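Long-range contacts in Cap5O (Staphylococcus aureus, PDB 3OJO), which is a UDP-N-acetyl-mannosamine dehydrogenase that binds NAD and takes part in the biosynthesis of capsular polysaccharide: residues 299-303 and 339-344; 323-329 and 354-359. All coordinates share one frame; numbering follows the deposited sequence.

Contact 1 of 2, residues 299-303 and 339-344; sequences PAYVV and DIYELL
The helical bond from Leu344 N to Ile340 O, 2.8 Å long, sets Ile340 and Leu344 one turn apart, so that both reach Val303 on the other helix. The packing is of the ridges-into-grooves kind. Pro299 and Val303 form a ridge of residues four apart, as do Ile340 and Leu344, and the segment axes cross at -50°, the angle expected when two such ridges interlock. Helix 286-312 thereby lies against helix 336-346 of the probable UDP-binding domain. Ile340 is the branched centre: its CG1 lies beside the backbone N (chi1 -65°) and presses on Pro299 CA at 3.5 Å, its CD1 meets Val302, and its CG2 slides past Val303 CG2. Proline suits position 299 because the helix is kinked here and the residue has no amide hydrogen to bond to the preceding turn, while its CA and CB offer an apolar surface to Ile340. Leu379 of the neighbouring strand 377-380 touches Val302, Ile340 and Leu344, continuing the apolar layer onto the sheet. Val303, with CG1 anti to its backbone N (chi1 170°), divides its branches: CG2 meets Leu343 CB at 3.8 Å, and CG1 meets Leu344 CD2 at 3.9 Å.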
ATOM      1  N   PRO B 299      -0.358   6.896 -19.044  1.00 41.49           N
ATOM      2  CA  PRO B 299       0.087   7.266 -20.401  1.00 41.81           C
ATOM      3  C   PRO B 299      -0.640   8.495 -20.974  1.00 46.63           C
ATOM      4  O   PRO B 299       0.029   9.418 -21.437  1.00 48.01           O
ATOM      5  CB  PRO B 299      -0.168   5.982 -21.210  1.00 43.16           C
ATOM      6  CG  PRO B 299       0.014   4.897 -20.204  1.00 46.40           C
ATOM      7  CD  PRO B 299      -0.648   5.442 -18.972  1.00 42.16           C
ATOM      8  N   ALA B 300      -1.982   8.554 -20.861  1.00 41.47           N
ATOM      9  CA  ALA B 300      -2.787   9.694 -21.341  1.00 40.69           C
ATOM     10  C   ALA B 300      -2.487  10.990 -20.549  1.00 43.95           C
ATOM     11  O   ALA B 300      -2.467  12.075 -21.143  1.00 44.49           O
ATOM     12  CB  ALA B 300      -4.271   9.360 -21.277  1.00 40.83           C
ATOM     13  N   TYR B 301      -2.228  10.865 -19.229  1.00 37.13           N
ATOM     14  CA  TYR B 301      -1.866  11.982 -18.353  1.00 35.80           C
ATOM     15  C   TYR B 301      -0.521  12.590 -18.794  1.00 40.59           C
ATOM     16  O   TYR B 301      -0.379  13.813 -18.820  1.00 40.26           O
ATOM     17  CB  TYR B 301      -1.834  11.534 -16.865  1.00 36.25           C
ATOM     18  CG  TYR B 301      -1.414  12.626 -15.907  1.00 37.95           C
ATOM     19  CD1 TYR B 301      -2.325  13.573 -15.460  1.00 39.69           C
ATOM     20  CD2 TYR B 301      -0.088  12.747 -15.495  1.00 38.91           C
ATOM     21  CE1 TYR B 301      -1.931  14.611 -14.623  1.00 40.36           C
ATOM     22  CE2 TYR B 301       0.315  13.771 -14.646  1.00 39.59           C
ATOM     23  CZ  TYR B 301      -0.611  14.700 -14.214  1.00 46.25           C
ATOM     24  OH  TYR B 301      -0.197  15.710 -13.385  1.00 43.87           O
ATOM     25  N   VAL B 302       0.459  11.730 -19.135  1.00 38.18           N
ATOM     26  CA  VAL B 302       1.793  12.117 -19.620  1.00 38.16           C
ATOM     27  C   VAL B 302       1.642  12.802 -20.998  1.00 46.11           C
ATOM     28  O   VAL B 302       2.226  13.868 -21.213  1.00 47.69           O
ATOM     29  CB  VAL B 302       2.761  10.895 -19.642  1.00 40.55           C
ATOM     30  CG1 VAL B 302       4.055  11.184 -20.400  1.00 39.54           C
ATOM     31  CG2 VAL B 302       3.067  10.426 -18.224  1.00 40.21           C
ATOM     32  N   VAL B 303       0.824  12.212 -21.895  1.00 42.60           N
ATOM     33  CA  VAL B 303       0.537  12.740 -23.230  1.00 42.57           C
ATOM     34  C   VAL B 303      -0.112  14.151 -23.125  1.00 49.33           C
ATOM     35  O   VAL B 303       0.354  15.077 -23.790  1.00 49.89           O
ATOM     36  CB  VAL B 303      -0.278  11.725 -24.098  1.00 45.19           C
ATOM     37  CG1 VAL B 303      -0.791  12.360 -25.389  1.00 44.42           C
ATOM     38  CG2 VAL B 303       0.551  10.475 -24.416  1.00 44.63           C
ATOM     39  N   ASP B 339       3.504   2.736 -24.876  1.00 41.30           N
ATOM     40  CA  ASP B 339       2.120   3.202 -24.989  1.00 40.26           C
ATOM     41  C   ASP B 339       2.033   4.703 -25.222  1.00 43.30           C
ATOM     42  O   ASP B 339       1.259   5.144 -26.074  1.00 41.83           O
ATOM     43  CB  ASP B 339       1.315   2.770 -23.771  1.00 41.98           C
ATOM     44  CG  ASP B 339       0.957   1.298 -23.813  1.00 52.02           C
ATOM     45  OD1 ASP B 339       0.157   0.854 -22.950  1.00 53.51           O
ATOM     46  OD2 ASP B 339       1.452   0.591 -24.724  1.00 51.47           O
ATOM     47  N   ILE B 340       2.927   5.466 -24.555  1.00 41.07           N
ATOM     48  CA  ILE B 340       3.038   6.924 -24.675  1.00 41.09           C
ATOM     49  C   ILE B 340       3.554   7.280 -26.063  1.00 46.84           C
ATOM     50  O   ILE B 340       2.952   8.122 -26.727  1.00 46.86           O
ATOM     51  CB  ILE B 340       3.873   7.565 -23.513  1.00 43.40           C
ATOM     52  CG1 ILE B 340       3.148   7.381 -22.155  1.00 44.56           C
ATOM     53  CG2 ILE B 340       4.133   9.051 -23.759  1.00 43.00           C
ATOM     54  CD1 ILE B 340       3.992   7.357 -20.932  1.00 45.73           C
ATOM     55  N   TYR B 341       4.650   6.622 -26.500  1.00 44.61           N
ATOM     56  CA  TYR B 341       5.300   6.829 -27.805  1.00 44.98           C
ATOM     57  C   TYR B 341       4.302   6.674 -28.951  1.00 47.55           C
ATOM     58  O   TYR B 341       4.213   7.538 -29.803  1.00 47.89           O
ATOM     59  CB  TYR B 341       6.498   5.864 -27.970  1.00 46.79           C
ATOM     60  CG  TYR B 341       7.005   5.716 -29.391  1.00 48.73           C
ATOM     61  CD1 TYR B 341       7.815   6.692 -29.968  1.00 50.50           C
ATOM     62  CD2 TYR B 341       6.642   4.618 -30.174  1.00 49.40           C
ATOM     63  CE1 TYR B 341       8.256   6.578 -31.287  1.00 51.55           C
ATOM     64  CE2 TYR B 341       7.075   4.495 -31.493  1.00 49.93           C
ATOM     65  CZ  TYR B 341       7.890   5.470 -32.041  1.00 55.44           C
ATOM     66  OH  TYR B 341       8.325   5.339 -33.329  1.00 55.66           O
ATOM     67  N   GLU B 342       3.558   5.585 -28.934  1.00 43.77           N
ATOM     68  CA  GLU B 342       2.534   5.209 -29.888  1.00 44.86           C
ATOM     69  C   GLU B 342       1.370   6.241 -29.903  1.00 51.16           C
ATOM     70  O   GLU B 342       0.847   6.541 -30.977  1.00 51.53           O
ATOM     71  CB  GLU B 342       2.065   3.790 -29.508  1.00 46.22           C
ATOM     72  CG  GLU B 342       0.902   3.197 -30.280  1.00 55.30           C
ATOM     73  CD  GLU B 342       0.342   1.900 -29.711  1.00 84.44           C
ATOM     74  OE1 GLU B 342       0.813   1.451 -28.636  1.00 84.04           O
ATOM     75  OE2 GLU B 342      -0.569   1.325 -30.356  1.00 78.67           O
ATOM     76  N   LEU B 343       0.969   6.763 -28.716  1.00 47.77           N
ATOM     77  CA  LEU B 343      -0.090   7.772 -28.547  1.00 46.64           C
ATOM     78  C   LEU B 343       0.400   9.091 -29.089  1.00 50.91           C
ATOM     79  O   LEU B 343      -0.358   9.805 -29.748  1.00 51.55           O
ATOM     80  CB  LEU B 343      -0.480   7.963 -27.057  1.00 45.80           C
ATOM     81  CG  LEU B 343      -1.434   6.944 -26.433  1.00 47.54           C
ATOM     82  CD1 LEU B 343      -1.453   7.090 -24.921  1.00 46.84           C
ATOM     83  CD2 LEU B 343      -2.833   7.049 -27.018  1.00 44.86           C
ATOM     84  N   LEU B 344       1.658   9.413 -28.801  1.00 47.35           N
ATOM     85  CA  LEU B 344       2.288  10.629 -29.285  1.00 48.17           C
ATOM     86  C   LEU B 344       2.450  10.560 -30.816  1.00 56.40           C
ATOM     87  O   LEU B 344       2.226  11.563 -31.501  1.00 55.90           O
ATOM     88  CB  LEU B 344       3.643  10.862 -28.592  1.00 47.51           C
ATOM     89  CG  LEU B 344       3.648  11.400 -27.167  1.00 50.94           C
ATOM     90  CD1 LEU B 344       5.050  11.723 -26.744  1.00 52.73           C
ATOM     91  CD2 LEU B 344       2.767  12.635 -27.008  1.00 50.23           C
TER

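Contact 2 of 2, residues 323-329 and 354-359; sequences LTYKGDV and AYDPHV
Asp356 joins the two segments through its carboxylate. Leu323 N donates to Asp356 OD1 at 2.8 Å in a nearly straight bond (164°), received on the anti lone pair. The other oxygen folds back on its own chain: His358 N donates to Asp356 OD2 at 2.9 Å, making an Asx turn that bends the chain just beyond strand 351-355. Aspartate suits the place because one short side chain can serve both amides.

Apolar groups flank this bond. Leu323 spreads its methyls over the small Ala354, with CD1 3.8 Å from Ala354 CB, and Thr324 CG2 lies 3.6 Å from Val359 CG2. Threonine serves two surfaces at once, since a chi1 of 63° turns its methyl to Val359 while OG1 bonds to Lys326 O at 2.8 Å, tying up the loop. Farther along, Asp328 CA sits over one face of the His358 ring in a CH-pi contact, 3.8 Å from the centroid, and Val329 O approaches His358 CB.

A second shell fixes these groups. His384 NE2 bonds to Asp356 OD1, Ser385 OG to Asp328 OD1, and Glu386 OE1 to His358 NE2. Lys326 touches bound pyridine-2,6-dicarboxylic acid, and the side chain of Val329 comes within about 8 Å of NAD, placing the loop beside the cofactor cleft.

The contact thus joins the loop that follows strand 317-321 to the end of strand 351-355 and the turn beyond it; the two strands are neighbours in the parallel sheet, and Phe338 of helix 336-346 packs on Leu323.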
ATOM      1  N   LEU B 323      11.689   3.171 -23.956  1.00 46.83           N
ATOM      2  CA  LEU B 323      10.459   2.546 -24.455  1.00 46.60           C
ATOM      3  C   LEU B 323      10.091   1.277 -23.642  1.00 50.06           C
ATOM      4  O   LEU B 323       9.112   0.601 -23.957  1.00 50.33           O
ATOM      5  CB  LEU B 323      10.603   2.195 -25.940  1.00 46.86           C
ATOM      6  CG  LEU B 323      10.615   3.307 -27.003  1.00 51.42           C
ATOM      7  CD1 LEU B 323      10.798   2.694 -28.357  1.00 54.90           C
ATOM      8  CD2 LEU B 323       9.304   4.025 -27.072  1.00 50.69           C
ATOM      9  N   THR B 324      10.848   0.999 -22.575  1.00 45.93           N
ATOM     10  CA  THR B 324      10.664  -0.175 -21.716  1.00 45.71           C
ATOM     11  C   THR B 324      10.041   0.171 -20.366  1.00 51.86           C
ATOM     12  O   THR B 324      10.204   1.301 -19.899  1.00 50.81           O
ATOM     13  CB  THR B 324      12.031  -0.860 -21.483  1.00 47.20           C
ATOM     14  OG1 THR B 324      12.904   0.038 -20.789  1.00 39.87           O
ATOM     15  CG2 THR B 324      12.673  -1.351 -22.776  1.00 41.97           C
ATOM     16  N   TYR B 325       9.390  -0.818 -19.702  1.00 51.76           N
ATOM     17  CA  TYR B 325       8.839  -0.590 -18.361  1.00 53.47           C
ATOM     18  C   TYR B 325       9.972  -0.520 -17.354  1.00 59.19           C
ATOM     19  O   TYR B 325      10.117   0.492 -16.676  1.00 61.46           O
ATOM     20  CB  TYR B 325       7.779  -1.637 -17.960  1.00 56.21           C
ATOM     21  CG  TYR B 325       7.326  -1.548 -16.505  1.00 61.03           C
ATOM     22  CD1 TYR B 325       6.724  -0.389 -16.006  1.00 63.24           C
ATOM     23  CD2 TYR B 325       7.462  -2.634 -15.642  1.00 62.14           C
ATOM     24  CE1 TYR B 325       6.303  -0.305 -14.675  1.00 63.15           C
ATOM     25  CE2 TYR B 325       7.045  -2.559 -14.309  1.00 63.21           C
ATOM     26  CZ  TYR B 325       6.454  -1.396 -13.833  1.00 70.13           C
ATOM     27  OH  TYR B 325       6.020  -1.327 -12.525  1.00 68.14           O
ATOM     28  N   LYS B 326      10.795  -1.562 -17.287  1.00 54.70           N
ATOM     29  CA  LYS B 326      11.900  -1.557 -16.352  1.00 54.48           C
ATOM     30  C   LYS B 326      13.127  -0.954 -17.025  1.00 59.09           C
ATOM     31  O   LYS B 326      13.239  -0.981 -18.254  1.00 60.16           O
ATOM     32  CB  LYS B 326      12.175  -2.973 -15.797  1.00 56.57           C
ATOM     33  CG  LYS B 326      10.954  -3.623 -15.159  1.00 66.53           C
ATOM     34  CD  LYS B 326      11.247  -4.987 -14.574  1.00 77.64           C
ATOM     35  CE  LYS B 326       9.969  -5.741 -14.274  1.00 91.57           C
ATOM     36  NZ  LYS B 326       9.299  -6.236 -15.512  1.00 99.67           N
ATOM     37  N   GLY B 327      14.013  -0.391 -16.215  1.00 53.66           N
ATOM     38  CA  GLY B 327      15.269   0.166 -16.681  1.00 53.39           C
ATOM     39  C   GLY B 327      16.311  -0.908 -16.926  1.00 58.19           C
ATOM     40  O   GLY B 327      16.303  -1.941 -16.260  1.00 59.20           O
ATOM     41  N   ASP B 328      17.186  -0.687 -17.912  1.00 55.20           N
ATOM     42  CA  ASP B 328      18.293  -1.552 -18.326  1.00 55.61           C
ATOM     43  C   ASP B 328      17.868  -2.956 -18.790  1.00 60.42           C
ATOM     44  O   ASP B 328      18.652  -3.908 -18.728  1.00 59.08           O
ATOM     45  CB  ASP B 328      19.409  -1.579 -17.263  1.00 57.67           C
ATOM     46  CG  ASP B 328      19.830  -0.204 -16.782  1.00 64.06           C
ATOM     47  OD1 ASP B 328      19.829   0.019 -15.560  1.00 65.86           O
ATOM     48  OD2 ASP B 328      20.192   0.636 -17.629  1.00 64.64           O
ATOM     49  N   VAL B 329      16.632  -3.043 -19.312  1.00 58.29           N
ATOM     50  CA  VAL B 329      16.008  -4.238 -19.874  1.00 58.18           C
ATOM     51  C   VAL B 329      15.588  -3.905 -21.327  1.00 63.15           C
ATOM     52  O   VAL B 329      15.390  -2.730 -21.639  1.00 61.79           O
ATOM     53  CB  VAL B 329      14.863  -4.778 -18.964  1.00 62.09           C
ATOM     54  CG1 VAL B 329      13.572  -3.985 -19.123  1.00 62.20           C
ATOM     55  CG2 VAL B 329      14.619  -6.265 -19.192  1.00 62.01           C
ATOM     56  N   ALA B 354      11.766   8.272 -30.897  1.00 62.50           N
ATOM     57  CA  ALA B 354      12.167   7.434 -29.779  1.00 60.44           C
ATOM     58  C   ALA B 354      13.657   7.182 -29.706  1.00 62.52           C
ATOM     59  O   ALA B 354      14.279   6.875 -30.718  1.00 61.82           O
ATOM     60  CB  ALA B 354      11.436   6.114 -29.836  1.00 60.72           C
ATOM     61  N   TYR B 355      14.212   7.256 -28.491  1.00 58.77           N
ATOM     62  CA  TYR B 355      15.606   6.943 -28.193  1.00 58.02           C
ATOM     63  C   TYR B 355      15.682   5.921 -27.049  1.00 60.80           C
ATOM     64  O   TYR B 355      15.287   6.222 -25.924  1.00 58.25           O
ATOM     65  CB  TYR B 355      16.450   8.203 -27.866  1.00 58.99           C
ATOM     66  CG  TYR B 355      17.849   7.848 -27.404  1.00 61.51           C
ATOM     67  CD1 TYR B 355      18.166   7.806 -26.047  1.00 63.06           C
ATOM     68  CD2 TYR B 355      18.826   7.452 -28.315  1.00 62.89           C
ATOM     69  CE1 TYR B 355      19.431   7.415 -25.610  1.00 63.24           C
ATOM     70  CE2 TYR B 355      20.091   7.044 -27.886  1.00 64.18           C
ATOM     71  CZ  TYR B 355      20.396   7.049 -26.534  1.00 70.50           C
ATOM     72  OH  TYR B 355      21.641   6.650 -26.105  1.00 70.01           O
ATOM     73  N   ASP B 356      16.213   4.724 -27.340  1.00 58.96           N
ATOM     74  CA  ASP B 356      16.447   3.687 -26.337  1.00 59.05           C
ATOM     75  C   ASP B 356      17.680   2.836 -26.702  1.00 64.40           C
ATOM     76  O   ASP B 356      17.646   2.116 -27.702  1.00 64.72           O
ATOM     77  CB  ASP B 356      15.197   2.837 -26.027  1.00 60.30           C
ATOM     78  CG  ASP B 356      15.274   2.098 -24.697  1.00 63.78           C
ATOM     79  OD1 ASP B 356      14.260   2.066 -23.977  1.00 63.26           O
ATOM     80  OD2 ASP B 356      16.329   1.514 -24.405  1.00 68.17           O
ATOM     81  N   PRO B 357      18.774   2.911 -25.900  1.00 61.45           N
ATOM     82  CA  PRO B 357      19.978   2.115 -26.220  1.00 61.52           C
ATOM     83  C   PRO B 357      19.804   0.602 -26.065  1.00 66.69           C
ATOM     84  O   PRO B 357      20.568  -0.164 -26.655  1.00 66.85           O
ATOM     85  CB  PRO B 357      21.023   2.652 -25.240  1.00 63.33           C
ATOM     86  CG  PRO B 357      20.242   3.182 -24.097  1.00 67.65           C
ATOM     87  CD  PRO B 357      18.964   3.716 -24.673  1.00 62.82           C
ATOM     88  N   HIS B 358      18.810   0.178 -25.265  1.00 62.92           N
ATOM     89  CA  HIS B 358      18.507  -1.221 -24.984  1.00 62.07           C
ATOM     90  C   HIS B 358      17.546  -1.839 -26.000  1.00 67.09           C
ATOM     91  O   HIS B 358      17.538  -3.061 -26.147  1.00 66.78           O
ATOM     92  CB  HIS B 358      17.955  -1.362 -23.555  1.00 62.46           C
ATOM     93  CG  HIS B 358      18.900  -0.859 -22.510  1.00 65.35           C
ATOM     94  ND1 HIS B 358      19.894  -1.663 -21.998  1.00 66.91           N
ATOM     95  CD2 HIS B 358      18.989   0.365 -21.945  1.00 66.97           C
ATOM     96  CE1 HIS B 358      20.548  -0.915 -21.126  1.00 66.40           C
ATOM     97  NE2 HIS B 358      20.034   0.312 -21.052  1.00 66.76           N
ATOM     98  N   VAL B 359      16.740  -1.002 -26.706  1.00 64.41           N
ATOM     99  CA  VAL B 359      15.746  -1.453 -27.703  1.00 64.22           C
ATOM    100  C   VAL B 359      16.317  -1.432 -29.141  1.00 69.73           C
ATOM    101  O   VAL B 359      16.700  -0.371 -29.654  1.00 68.92           O
ATOM    102  CB  VAL B 359      14.382  -0.708 -27.581  1.00 67.24           C
ATOM    103  CG1 VAL B 359      13.384  -1.220 -28.604  1.00 66.97           C
ATOM    104  CG2 VAL B 359      13.798  -0.833 -26.181  1.00 66.76           C
TER

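Overall arrangement
From the N terminus, helix 286-312 carries 299-303 and leads into strand 317-321, whose following loop holds 323-329. Helix 336-346 then brings 339-344 back to the first helix, so contact 1 closes a loop of 35 residues that contains this strand and loop. Strand 351-355 runs into 354-359, and contact 2 closes a loop of 24 residues round the same helix. The segments alternate, so the two closures cross. Together they fasten a beta-alpha-beta unit: contact 1 holds its helix to the preceding helix, and contact 2 joins the loop after its first strand to the end of its second strand and the turn beyond. Tyr341 links them directly, its CB 3.5 Å from Leu323 CD2.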